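Local coordinates for putative peptidase (Chlamydophila abortus, PDB 3CE2), which is a putative zinc metallopeptidase of the M3B family that probably cleaves small bioactive peptides as an oligopeptidase, at residues Tyr328-Ala333 against Ser398-Glu403; Tyr338-Pro343 against Asp442-Glu447; Asn436-Met441 against Leu462-Ser467. One frame throughout, in Å; residues are numbered along the deposited sequence.

Contact 1 (Tyr328-Ala333 against Ser398-Glu403); sequences YTFQEA and SVIAHE. With ZN (zinc ion), chain D.
I400 carries the apolar contact with F330 and A333. Its CD1 methyl is the atom that touches both. I400 CD1 lies 3.8 Å from CB of A333 and 4.1 Å from CE1 of F330. The I400 branch is extended: CG1 stands opposite the carbonyl carbon (chi1 -66°), and chi2 carries CD1 straight out toward the first turn of helix 330-340. The F330 ring meets this methyl obliquely. Y390 meets the same ring edge-to-face, and K364 makes a cation-pi contact with it. All three touching residues are buried.

The second helix here, 394-416, carries the HExxH motif of zinc metallopeptidases. H402 and E403 belong to it, and the helix directs I400 and H402 to different faces. Thus one face packs on helix 330-340 while another holds the metal.

Metal binding uses NE2 of H402, 2.1 Å from the zinc ion. H406 and E430 complete the protein ligands. ND1 of H402 faces OE2 of E437, a probable hydrogen bond whose modelled length is too short to be exact; it may help to hold the ring.

Polar bonds also start helix 330-340. T329 and E332 form a capping box. E332 N donates to T329 OG1 at 2.9 Å, and T329 N donates to E332 OE1 at 2.8 Å. The second donor sits above the carboxylate plane, 36° out of it.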
ATOM      1  N   TYR A 328      -1.374  12.225  24.811  1.00 61.86           N
ATOM      2  CA  TYR A 328      -1.734  13.452  24.116  1.00 55.90           C
ATOM      3  C   TYR A 328      -3.241  13.563  23.994  1.00 57.77           C
ATOM      4  O   TYR A 328      -3.899  12.611  23.572  1.00 56.42           O
ATOM      5  CB  TYR A 328      -1.125  13.448  22.710  1.00 58.52           C
ATOM      6  CG  TYR A 328       0.397  13.449  22.676  1.00 62.46           C
ATOM      7  CD1 TYR A 328       1.101  14.652  22.562  1.00 63.57           C
ATOM      8  CD2 TYR A 328       1.135  12.261  22.749  1.00 56.37           C
ATOM      9  CE1 TYR A 328       2.489  14.684  22.534  1.00 58.80           C
ATOM     10  CE2 TYR A 328       2.535  12.285  22.724  1.00 58.30           C
ATOM     11  CZ  TYR A 328       3.200  13.509  22.614  1.00 60.36           C
ATOM     12  OH  TYR A 328       4.579  13.591  22.578  1.00 64.04           O
ATOM     13  N   THR A 329      -3.801  14.713  24.350  1.00 57.21           N
ATOM     14  CA  THR A 329      -5.194  14.963  24.000  1.00 62.72           C
ATOM     15  C   THR A 329      -5.288  15.093  22.482  1.00 58.52           C
ATOM     16  O   THR A 329      -4.279  15.277  21.803  1.00 54.77           O
ATOM     17  CB  THR A 329      -5.753  16.274  24.614  1.00 65.95           C
ATOM     18  OG1 THR A 329      -4.963  17.387  24.173  1.00 71.13           O
ATOM     19  CG2 THR A 329      -5.760  16.213  26.119  1.00 60.67           C
ATOM     20  N   PHE A 330      -6.496  15.017  21.941  1.00 55.21           N
ATOM     21  CA  PHE A 330      -6.628  15.243  20.531  1.00 50.39           C
ATOM     22  C   PHE A 330      -5.995  16.596  20.212  1.00 54.98           C
ATOM     23  O   PHE A 330      -5.105  16.697  19.362  1.00 54.73           O
ATOM     24  CB  PHE A 330      -8.081  15.194  20.077  1.00 47.65           C
ATOM     25  CG  PHE A 330      -8.211  15.041  18.593  1.00 53.20           C
ATOM     26  CD1 PHE A 330      -8.019  13.792  17.995  1.00 49.12           C
ATOM     27  CD2 PHE A 330      -8.445  16.150  17.786  1.00 48.99           C
ATOM     28  CE1 PHE A 330      -8.102  13.643  16.635  1.00 47.31           C
ATOM     29  CE2 PHE A 330      -8.537  16.016  16.432  1.00 49.50           C
ATOM     30  CZ  PHE A 330      -8.362  14.754  15.845  1.00 52.65           C
ATOM     31  N   GLN A 331      -6.436  17.624  20.931  1.00 58.75           N
ATOM     32  CA  GLN A 331      -5.901  18.955  20.777  1.00 51.26           C
ATOM     33  C   GLN A 331      -4.401  18.903  20.709  1.00 54.04           C
ATOM     34  O   GLN A 331      -3.802  19.445  19.779  1.00 59.44           O
ATOM     35  CB  GLN A 331      -6.321  19.857  21.933  1.00 56.64           C
ATOM     36  CG  GLN A 331      -6.178  21.349  21.606  1.00 65.87           C
ATOM     37  CD  GLN A 331      -6.502  21.655  20.134  1.00 71.48           C
ATOM     38  OE1 GLN A 331      -7.605  21.380  19.650  1.00 74.99           O
ATOM     39  NE2 GLN A 331      -5.526  22.201  19.416  1.00 67.35           N
ATOM     40  N   GLU A 332      -3.782  18.245  21.681  1.00 50.86           N
ATOM     41  CA  GLU A 332      -2.328  18.211  21.708  1.00 54.91           C
ATOM     42  C   GLU A 332      -1.752  17.501  20.510  1.00 53.22           C
ATOM     43  O   GLU A 332      -0.705  17.882  20.017  1.00 58.34           O
ATOM     44  CB  GLU A 332      -1.813  17.555  22.977  1.00 62.74           C
ATOM     45  CG  GLU A 332      -1.660  18.498  24.146  1.00 69.25           C
ATOM     46  CD  GLU A 332      -1.896  17.797  25.481  1.00 78.90           C
ATOM     47  OE1 GLU A 332      -2.049  16.544  25.498  1.00 77.48           O
ATOM     48  OE2 GLU A 332      -1.939  18.513  26.511  1.00 81.50           O
ATOM     49  N   ALA A 333      -2.427  16.461  20.038  1.00 54.37           N
ATOM     50  CA  ALA A 333      -1.936  15.735  18.869  1.00 52.95           C
ATOM     51  C   ALA A 333      -1.866  16.706  17.703  1.00 53.94           C
ATOM     52  O   ALA A 333      -0.839  16.825  17.035  1.00 55.62           O
ATOM     53  CB  ALA A 333      -2.835  14.552  18.540  1.00 44.62           C
ATOM     54  N   SER A 398       0.974   9.539  15.190  1.00 46.99           N
ATOM     55  CA  SER A 398       1.532   9.253  13.877  1.00 47.72           C
ATOM     56  C   SER A 398       0.477   8.687  12.899  1.00 46.41           C
ATOM     57  O   SER A 398       0.598   8.829  11.675  1.00 47.19           O
ATOM     58  CB  SER A 398       2.723   8.305  13.994  1.00 44.76           C
ATOM     59  OG  SER A 398       2.259   6.987  13.854  1.00 47.79           O
ATOM     60  N   VAL A 399      -0.555   8.058  13.441  1.00 40.66           N
ATOM     61  CA  VAL A 399      -1.654   7.572  12.619  1.00 40.95           C
ATOM     62  C   VAL A 399      -2.423   8.773  12.035  1.00 41.38           C
ATOM     63  O   VAL A 399      -2.831   8.767  10.869  1.00 37.84           O
ATOM     64  CB  VAL A 399      -2.571   6.600  13.422  1.00 40.58           C
ATOM     65  CG1 VAL A 399      -3.883   6.374  12.716  1.00 34.82           C
ATOM     66  CG2 VAL A 399      -1.863   5.274  13.621  1.00 39.53           C
ATOM     67  N   ILE A 400      -2.591   9.821  12.837  1.00 43.92           N
ATOM     68  CA  ILE A 400      -3.108  11.077  12.308  1.00 42.71           C
ATOM     69  C   ILE A 400      -2.188  11.611  11.207  1.00 45.44           C
ATOM     70  O   ILE A 400      -2.671  12.034  10.155  1.00 44.43           O
ATOM     71  CB  ILE A 400      -3.190  12.144  13.381  1.00 44.80           C
ATOM     72  CG1 ILE A 400      -4.216  11.779  14.425  1.00 41.39           C
ATOM     73  CG2 ILE A 400      -3.545  13.489  12.779  1.00 44.57           C
ATOM     74  CD1 ILE A 400      -4.239  12.778  15.549  1.00 41.52           C
ATOM     75  N   ALA A 401      -0.870  11.596  11.447  1.00 41.51           N
ATOM     76  CA  ALA A 401       0.082  12.060  10.434  1.00 42.22           C
ATOM     77  C   ALA A 401      -0.013  11.211   9.170  1.00 45.34           C
ATOM     78  O   ALA A 401       0.023  11.738   8.059  1.00 48.06           O
ATOM     79  CB  ALA A 401       1.513  12.080  10.966  1.00 38.35           C
ATOM     80  N   HIS A 402      -0.164   9.902   9.340  1.00 43.06           N
ATOM     81  CA  HIS A 402      -0.308   8.987   8.204  1.00 43.06           C
ATOM     82  C   HIS A 402      -1.597   9.252   7.418  1.00 44.89           C
ATOM     83  O   HIS A 402      -1.570   9.481   6.203  1.00 39.44           O
ATOM     84  CB  HIS A 402      -0.307   7.561   8.735  1.00 47.23           C
ATOM     85  CG  HIS A 402      -0.273   6.506   7.677  1.00 52.81           C
ATOM     86  ND1 HIS A 402       0.896   5.885   7.283  1.00 52.33           N
ATOM     87  CD2 HIS A 402      -1.270   5.922   6.964  1.00 52.09           C
ATOM     88  CE1 HIS A 402       0.622   4.973   6.366  1.00 51.90           C
ATOM     89  NE2 HIS A 402      -0.683   4.988   6.143  1.00 53.57           N
ATOM     90  N   GLU A 403      -2.726   9.221   8.123  1.00 46.24           N
ATOM     91  CA  GLU A 403      -4.019   9.398   7.482  1.00 45.29           C
ATOM     92  C   GLU A 403      -4.161  10.817   6.953  1.00 47.20           C
ATOM     93  O   GLU A 403      -4.771  11.031   5.911  1.00 42.15           O
ATOM     94  CB  GLU A 403      -5.170   9.042   8.436  1.00 42.88           C
ATOM     95  CG  GLU A 403      -5.182   7.572   8.860  1.00 41.98           C
ATOM     96  CD  GLU A 403      -5.112   6.591   7.681  1.00 44.84           C
ATOM     97  OE1 GLU A 403      -5.333   6.996   6.516  1.00 48.89           O
ATOM     98  OE2 GLU A 403      -4.823   5.402   7.908  1.00 41.83           O
TER
HETATM   99 ZN    ZN D 703      -1.689   4.132   4.529  1.00 77.55          ZN

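Contact 2 (Tyr338-Pro343 against Asp442-Glu447)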
ATOM      1  N   TYR A 338       0.788  20.040  13.685  1.00 55.19           N
ATOM      2  CA  TYR A 338       0.896  21.379  13.139  1.00 55.07           C
ATOM      3  C   TYR A 338       2.334  21.911  13.122  1.00 51.42           C
ATOM      4  O   TYR A 338       2.796  22.457  12.126  1.00 46.24           O
ATOM      5  CB  TYR A 338      -0.028  22.320  13.908  1.00 59.64           C
ATOM      6  CG  TYR A 338      -0.176  23.670  13.266  1.00 61.76           C
ATOM      7  CD1 TYR A 338      -1.085  23.870  12.245  1.00 63.29           C
ATOM      8  CD2 TYR A 338       0.594  24.750  13.686  1.00 64.34           C
ATOM      9  CE1 TYR A 338      -1.232  25.109  11.653  1.00 62.22           C
ATOM     10  CE2 TYR A 338       0.463  25.995  13.095  1.00 61.76           C
ATOM     11  CZ  TYR A 338      -0.455  26.166  12.083  1.00 63.18           C
ATOM     12  OH  TYR A 338      -0.596  27.399  11.485  1.00 65.28           O
ATOM     13  N   THR A 339       3.059  21.752  14.215  1.00 51.29           N
ATOM     14  CA  THR A 339       4.438  22.224  14.204  1.00 57.68           C
ATOM     15  C   THR A 339       5.368  21.244  13.503  1.00 55.19           C
ATOM     16  O   THR A 339       6.345  21.651  12.881  1.00 58.86           O
ATOM     17  CB  THR A 339       4.973  22.523  15.630  1.00 63.03           C
ATOM     18  OG1 THR A 339       4.829  21.357  16.454  1.00 63.02           O
ATOM     19  CG2 THR A 339       4.212  23.707  16.253  1.00 57.65           C
ATOM     20  N   SER A 340       5.063  19.955  13.610  1.00 49.22           N
ATOM     21  CA  SER A 340       5.925  18.929  13.024  1.00 49.28           C
ATOM     22  C   SER A 340       5.945  18.924  11.501  1.00 46.07           C
ATOM     23  O   SER A 340       6.960  18.595  10.886  1.00 44.71           O
ATOM     24  CB  SER A 340       5.522  17.550  13.517  1.00 48.27           C
ATOM     25  OG  SER A 340       5.776  17.427  14.902  1.00 44.60           O
ATOM     26  N   LEU A 341       4.827  19.284  10.895  1.00 41.50           N
ATOM     27  CA  LEU A 341       4.739  19.256   9.458  1.00 42.86           C
ATOM     28  C   LEU A 341       5.011  20.619   8.833  1.00 49.95           C
ATOM     29  O   LEU A 341       4.946  20.758   7.602  1.00 52.00           O
ATOM     30  CB  LEU A 341       3.384  18.707   9.018  1.00 43.26           C
ATOM     31  CG  LEU A 341       3.031  17.312   9.555  1.00 47.56           C
ATOM     32  CD1 LEU A 341       1.775  16.792   8.889  1.00 47.25           C
ATOM     33  CD2 LEU A 341       4.172  16.330   9.360  1.00 43.05           C
ATOM     34  N   SER A 342       5.354  21.615   9.654  1.00 46.22           N
ATOM     35  CA  SER A 342       5.572  22.975   9.118  1.00 50.05           C
ATOM     36  C   SER A 342       6.475  23.091   7.867  1.00 47.60           C
ATOM     37  O   SER A 342       6.267  23.966   7.028  1.00 46.47           O
ATOM     38  CB  SER A 342       5.994  23.990  10.207  1.00 49.99           C
ATOM     39  OG  SER A 342       7.232  23.657  10.808  1.00 54.90           O
ATOM     40  N   PRO A 343       7.483  22.222   7.726  1.00 46.31           N
ATOM     41  CA  PRO A 343       8.207  22.326   6.456  1.00 44.95           C
ATOM     42  C   PRO A 343       7.334  22.070   5.220  1.00 49.66           C
ATOM     43  O   PRO A 343       7.786  22.297   4.102  1.00 52.66           O
ATOM     44  CB  PRO A 343       9.285  21.255   6.577  1.00 40.21           C
ATOM     45  CG  PRO A 343       9.460  21.073   8.044  1.00 43.46           C
ATOM     46  CD  PRO A 343       8.073  21.215   8.616  1.00 44.30           C
ATOM     47  N   ASP A 442      11.244  13.185  12.260  1.00 39.88           N
ATOM     48  CA  ASP A 442      12.311  14.144  12.053  1.00 41.80           C
ATOM     49  C   ASP A 442      12.178  15.384  12.927  1.00 43.44           C
ATOM     50  O   ASP A 442      13.137  15.801  13.573  1.00 50.79           O
ATOM     51  CB  ASP A 442      12.374  14.582  10.606  1.00 45.25           C
ATOM     52  CG  ASP A 442      13.588  15.436  10.332  1.00 54.69           C
ATOM     53  OD1 ASP A 442      14.685  14.849  10.313  1.00 57.78           O
ATOM     54  OD2 ASP A 442      13.455  16.674  10.155  1.00 57.30           O
ATOM     55  N   SER A 443      10.995  15.982  12.932  1.00 46.77           N
ATOM     56  CA  SER A 443      10.753  17.197  13.695  1.00 47.89           C
ATOM     57  C   SER A 443      10.814  16.966  15.189  1.00 53.29           C
ATOM     58  O   SER A 443      11.278  17.836  15.922  1.00 54.26           O
ATOM     59  CB  SER A 443       9.397  17.796  13.350  1.00 46.57           C
ATOM     60  OG  SER A 443       9.388  18.282  12.025  1.00 52.91           O
ATOM     61  N   MET A 444      10.338  15.802  15.638  1.00 53.07           N
ATOM     62  CA  MET A 444      10.318  15.490  17.069  1.00 51.37           C
ATOM     63  C   MET A 444      11.725  15.288  17.610  1.00 50.71           C
ATOM     64  O   MET A 444      11.981  15.604  18.763  1.00 55.79           O
ATOM     65  CB  MET A 444       9.444  14.271  17.386  1.00 46.99           C
ATOM     66  CG  MET A 444       7.972  14.568  17.364  1.00 49.65           C
ATOM     67  SD  MET A 444       6.972  13.153  17.861  1.00 50.79           S
ATOM     68  CE  MET A 444       7.169  13.266  19.646  1.00 53.54           C
ATOM     69  N   LEU A 445      12.624  14.757  16.790  1.00 50.51           N
ATOM     70  CA  LEU A 445      14.028  14.634  17.172  1.00 57.03           C
ATOM     71  C   LEU A 445      14.637  15.991  17.386  1.00 59.98           C
ATOM     72  O   LEU A 445      15.192  16.266  18.435  1.00 65.38           O
ATOM     73  CB  LEU A 445      14.825  13.999  16.060  1.00 62.09           C
ATOM     74  CG  LEU A 445      14.730  12.505  15.948  1.00 65.86           C
ATOM     75  CD1 LEU A 445      15.769  12.069  14.929  1.00 66.75           C
ATOM     76  CD2 LEU A 445      14.984  11.906  17.328  1.00 67.19           C
ATOM     77  N   LYS A 446      14.561  16.824  16.354  1.00 61.06           N
ATOM     78  CA  LYS A 446      15.021  18.192  16.437  1.00 59.14           C
ATOM     79  C   LYS A 446      14.511  18.849  17.709  1.00 60.72           C
ATOM     80  O   LYS A 446      15.238  19.584  18.352  1.00 65.59           O
ATOM     81  CB  LYS A 446      14.554  18.987  15.222  1.00 60.27           C
ATOM     82  CG  LYS A 446      15.380  18.756  13.955  1.00 63.82           C
ATOM     83  CD  LYS A 446      14.792  19.545  12.766  1.00 64.62           C
ATOM     84  CE  LYS A 446      15.731  19.565  11.539  1.00 66.45           C
ATOM     85  NZ  LYS A 446      16.315  18.211  11.208  1.00 65.97           N
ATOM     86  N   GLU A 447      13.267  18.585  18.087  1.00 62.39           N
ATOM     87  CA  GLU A 447      12.666  19.335  19.182  1.00 66.20           C
ATOM     88  C   GLU A 447      12.950  18.727  20.519  1.00 66.94           C
ATOM     89  O   GLU A 447      12.655  19.325  21.541  1.00 69.44           O
ATOM     90  CB  GLU A 447      11.150  19.452  19.016  1.00 71.17           C
ATOM     91  CG  GLU A 447      10.714  20.429  17.924  1.00 82.27           C
ATOM     92  CD  GLU A 447      11.427  21.777  18.002  1.00 86.36           C
ATOM     93  OE1 GLU A 447      11.390  22.410  19.081  1.00 88.79           O
ATOM     94  OE2 GLU A 447      12.019  22.203  16.980  1.00 87.86           O
TER
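S340 and S443 meet where the last turn of helix 330-340 lies against the C-terminal part of helix 431-447. This is helix packing within the largely helical peptidase domain, away from the metal sites. The backbones come close, with CA of S340 and CA of S443 5.2 Å apart. Small serine side chains permit this, and CB of S340 lies 3.9 Å from CB of S443.

One hydrogen bond joins the segments. S443 OG donates to S340 O over 2.7 Å. The hydroxyl lies in the carbonyl plane, on a lone pair, with a C=O...donor angle of 124°. Its chi1 of -68° places OG beside its own backbone N, from where it reaches across to the other helix. L439 O, one turn back, is a weaker, competing acceptor for the same proton. The S340 hydroxyl turns to its own helix and bonds to L336 O. OG of S340 lies 4.4 Å from CG of M444, a loose contact.

The turn that follows helix 330-340 is held from within. S342 OG donates to T339 O at 3.0 Å, tilted 27° from the carbonyl plane. S342 N adds a weak bond to the same oxygen. On the other helix, D442 OD2 and K446 NZ make a long, weak salt bridge, while D442 OD1 pairs with K602.

The carbonyls at the end of a helix lack the usual amide donors of a further turn. Here a hydroxyl from the neighbouring helix satisfies S340 O, so the helix end and helix 431-447 are tied by a directional bond as well as close packing.

Contact 3 (Asn436-Met441 against Leu462-Ser467)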
ATOM      1  N   ASN A 436       4.740  12.009   5.671  1.00 37.49           N
ATOM      2  CA  ASN A 436       4.249  12.574   6.935  1.00 42.42           C
ATOM      3  C   ASN A 436       4.762  11.849   8.190  1.00 43.34           C
ATOM      4  O   ASN A 436       5.162  12.495   9.146  1.00 46.66           O
ATOM      5  CB  ASN A 436       2.717  12.684   6.957  1.00 39.67           C
ATOM      6  CG  ASN A 436       2.211  13.876   6.180  1.00 41.23           C
ATOM      7  OD1 ASN A 436       2.984  14.589   5.551  1.00 46.62           O
ATOM      8  ND2 ASN A 436       0.906  14.092   6.203  1.00 41.35           N
ATOM      9  N   GLU A 437       4.750  10.518   8.200  1.00 44.61           N
ATOM     10  CA  GLU A 437       5.273   9.792   9.351  1.00 41.25           C
ATOM     11  C   GLU A 437       6.687  10.235   9.595  1.00 42.74           C
ATOM     12  O   GLU A 437       7.047  10.553  10.712  1.00 47.23           O
ATOM     13  CB  GLU A 437       5.314   8.300   9.101  1.00 46.81           C
ATOM     14  CG  GLU A 437       4.042   7.550   9.438  1.00 65.42           C
ATOM     15  CD  GLU A 437       4.009   6.168   8.783  1.00 71.96           C
ATOM     16  OE1 GLU A 437       4.781   5.280   9.211  1.00 75.21           O
ATOM     17  OE2 GLU A 437       3.227   5.981   7.824  1.00 76.68           O
ATOM     18  N   MET A 438       7.494  10.232   8.536  1.00 42.97           N
ATOM     19  CA  MET A 438       8.931  10.509   8.629  1.00 41.01           C
ATOM     20  C   MET A 438       9.230  11.928   9.080  1.00 39.99           C
ATOM     21  O   MET A 438      10.055  12.150   9.952  1.00 45.52           O
ATOM     22  CB  MET A 438       9.616  10.195   7.298  1.00 44.43           C
ATOM     23  CG  MET A 438       9.610   8.697   6.969  1.00 44.85           C
ATOM     24  SD  MET A 438      10.730   7.770   8.045  1.00 53.19           S
ATOM     25  CE  MET A 438       9.748   6.340   8.462  1.00 50.90           C
ATOM     26  N   LEU A 439       8.544  12.884   8.482  1.00 45.14           N
ATOM     27  CA  LEU A 439       8.620  14.274   8.882  1.00 41.84           C
ATOM     28  C   LEU A 439       8.327  14.439  10.366  1.00 43.62           C
ATOM     29  O   LEU A 439       9.045  15.135  11.066  1.00 45.77           O
ATOM     30  CB  LEU A 439       7.606  15.075   8.076  1.00 38.96           C
ATOM     31  CG  LEU A 439       7.652  16.603   8.153  1.00 40.45           C
ATOM     32  CD1 LEU A 439       9.090  17.165   8.321  1.00 35.44           C
ATOM     33  CD2 LEU A 439       6.945  17.189   6.920  1.00 32.69           C
ATOM     34  N   LEU A 440       7.250  13.826  10.842  1.00 45.55           N
ATOM     35  CA  LEU A 440       6.882  13.941  12.253  1.00 46.43           C
ATOM     36  C   LEU A 440       8.049  13.509  13.167  1.00 51.38           C
ATOM     37  O   LEU A 440       8.478  14.268  14.033  1.00 53.52           O
ATOM     38  CB  LEU A 440       5.632  13.119  12.523  1.00 42.95           C
ATOM     39  CG  LEU A 440       5.269  12.824  13.971  1.00 45.36           C
ATOM     40  CD1 LEU A 440       4.636  14.020  14.603  1.00 40.75           C
ATOM     41  CD2 LEU A 440       4.322  11.633  14.064  1.00 42.92           C
ATOM     42  N   MET A 441       8.561  12.296  12.966  1.00 50.73           N
ATOM     43  CA  MET A 441       9.758  11.832  13.667  1.00 53.82           C
ATOM     44  C   MET A 441      10.970  12.772  13.479  1.00 46.20           C
ATOM     45  O   MET A 441      11.647  13.131  14.437  1.00 52.34           O
ATOM     46  CB  MET A 441      10.116  10.404  13.247  1.00 55.86           C
ATOM     47  CG  MET A 441       9.257   9.308  13.861  1.00 57.19           C
ATOM     48  SD  MET A 441       9.583   7.724  13.023  1.00 64.44           S
ATOM     49  CE  MET A 441       8.100   6.820  13.460  1.00 65.01           C
ATOM     50  N   LEU A 462      14.308   3.899  11.948  1.00 46.38           N
ATOM     51  CA  LEU A 462      15.175   3.062  11.132  1.00 44.66           C
ATOM     52  C   LEU A 462      14.602   1.659  10.950  1.00 46.63           C
ATOM     53  O   LEU A 462      14.682   1.086   9.856  1.00 46.91           O
ATOM     54  CB  LEU A 462      16.607   3.066  11.658  1.00 46.59           C
ATOM     55  CG  LEU A 462      17.243   4.463  11.514  1.00 49.58           C
ATOM     56  CD1 LEU A 462      18.328   4.737  12.536  1.00 41.12           C
ATOM     57  CD2 LEU A 462      17.773   4.715  10.085  1.00 45.86           C
ATOM     58  N   ASP A 463      13.992   1.113  12.000  1.00 47.59           N
ATOM     59  CA  ASP A 463      13.324  -0.200  11.884  1.00 49.47           C
ATOM     60  C   ASP A 463      12.334  -0.183  10.707  1.00 51.29           C
ATOM     61  O   ASP A 463      12.281  -1.123   9.896  1.00 52.96           O
ATOM     62  CB  ASP A 463      12.580  -0.567  13.180  1.00 47.18           C
ATOM     63  CG  ASP A 463      13.532  -0.912  14.363  1.00 55.85           C
ATOM     64  OD1 ASP A 463      14.762  -1.156  14.160  1.00 47.88           O
ATOM     65  OD2 ASP A 463      13.020  -0.941  15.516  1.00 56.45           O
ATOM     66  N   THR A 464      11.559   0.898  10.623  1.00 42.85           N
ATOM     67  CA  THR A 464      10.581   1.085   9.564  1.00 44.57           C
ATOM     68  C   THR A 464      11.261   1.165   8.203  1.00 45.71           C
ATOM     69  O   THR A 464      10.909   0.441   7.265  1.00 49.01           O
ATOM     70  CB  THR A 464       9.822   2.393   9.790  1.00 44.67           C
ATOM     71  OG1 THR A 464       9.032   2.269  10.971  1.00 46.68           O
ATOM     72  CG2 THR A 464       8.933   2.723   8.620  1.00 39.55           C
ATOM     73  N   ILE A 465      12.247   2.049   8.101  1.00 44.47           N
ATOM     74  CA  ILE A 465      12.999   2.182   6.865  1.00 43.53           C
ATOM     75  C   ILE A 465      13.637   0.842   6.475  1.00 43.17           C
ATOM     76  O   ILE A 465      13.510   0.387   5.332  1.00 44.05           O
ATOM     77  CB  ILE A 465      14.057   3.278   6.983  1.00 36.28           C
ATOM     78  CG1 ILE A 465      13.381   4.611   7.271  1.00 33.42           C
ATOM     79  CG2 ILE A 465      14.797   3.401   5.709  1.00 31.20           C
ATOM     80  CD1 ILE A 465      14.359   5.734   7.507  1.00 29.16           C
ATOM     81  N   PHE A 466      14.299   0.193   7.422  1.00 40.63           N
ATOM     82  CA  PHE A 466      14.950  -1.073   7.083  1.00 44.08           C
ATOM     83  C   PHE A 466      13.990  -2.197   6.759  1.00 45.91           C
ATOM     84  O   PHE A 466      14.292  -3.007   5.898  1.00 52.40           O
ATOM     85  CB  PHE A 466      16.037  -1.484   8.089  1.00 45.76           C
ATOM     86  CG  PHE A 466      17.338  -0.787   7.844  1.00 47.56           C
ATOM     87  CD1 PHE A 466      18.221  -1.266   6.876  1.00 46.14           C
ATOM     88  CD2 PHE A 466      17.652   0.392   8.520  1.00 46.79           C
ATOM     89  CE1 PHE A 466      19.396  -0.593   6.606  1.00 46.02           C
ATOM     90  CE2 PHE A 466      18.837   1.071   8.256  1.00 41.00           C
ATOM     91  CZ  PHE A 466      19.708   0.575   7.310  1.00 45.55           C
ATOM     92  N   SER A 467      12.829  -2.247   7.399  1.00 47.00           N
ATOM     93  CA  SER A 467      11.877  -3.294   7.027  1.00 52.97           C
ATOM     94  C   SER A 467      11.066  -2.962   5.773  1.00 52.18           C
ATOM     95  O   SER A 467      10.714  -3.872   5.002  1.00 49.93           O
ATOM     96  CB  SER A 467      10.949  -3.664   8.181  1.00 56.45           C
ATOM     97  OG  SER A 467       9.957  -2.676   8.320  1.00 68.18           O
TER
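D463 OD1 is gripped twice, by a salt bridge from K302 and a hydrogen bond from Y298. These bonds link helix 451-487 to helix 292-306. The next two residues, T464 and I465, meet M438. The meeting itself is apolar. M438 CE lies 3.7 Å from CG2 of T464, and the two side chains run past one another, pointing opposite ways. M438 SD sits 4.2 Å from CD1 of I465, where the side chains cross at a slant. M438 reaches both: its chain bends at chi2 (-71°) and again at chi3, and its end comes near the other helix.

The two helices are 431-447 and 451-487, consecutive in the chain and joined by a short connection. They belong to the helical body of the M3 peptidase, near the zinc site. The T464 side chain is about 9 Å from that of H402 and about 11 Å from the zinc ion.

The T464 methyl faces M438, while its hydroxyl bonds to R460 O one turn back. The same threonine serves an apolar interface without leaving its polar atom there unpaired. L546 and L549 of helix 536-553 also pack on M438, and I599 of helix 590-607 on I465.

In the fold
The three contacts join four helices. Helix 330-340 serves contacts 1 and 2, and helix 431-447 serves contacts 2 and 3. Contacts 1 and 2 cross along the chain, as do 2 and 3, whereas contact 1 closes before contact 3 opens. Contact 2 has its centre about 13 Å from each of the others; contacts 1 and 3 are about 16 Å apart. Direct touches connect them: Y328 packs on M444, N436 bonds to A401 O, and L439 packs on S340. Helix 431-447 thus lies against the HExxH helix 394-416 and against helices 330-340 and 451-487, tying the zinc site into the helical body.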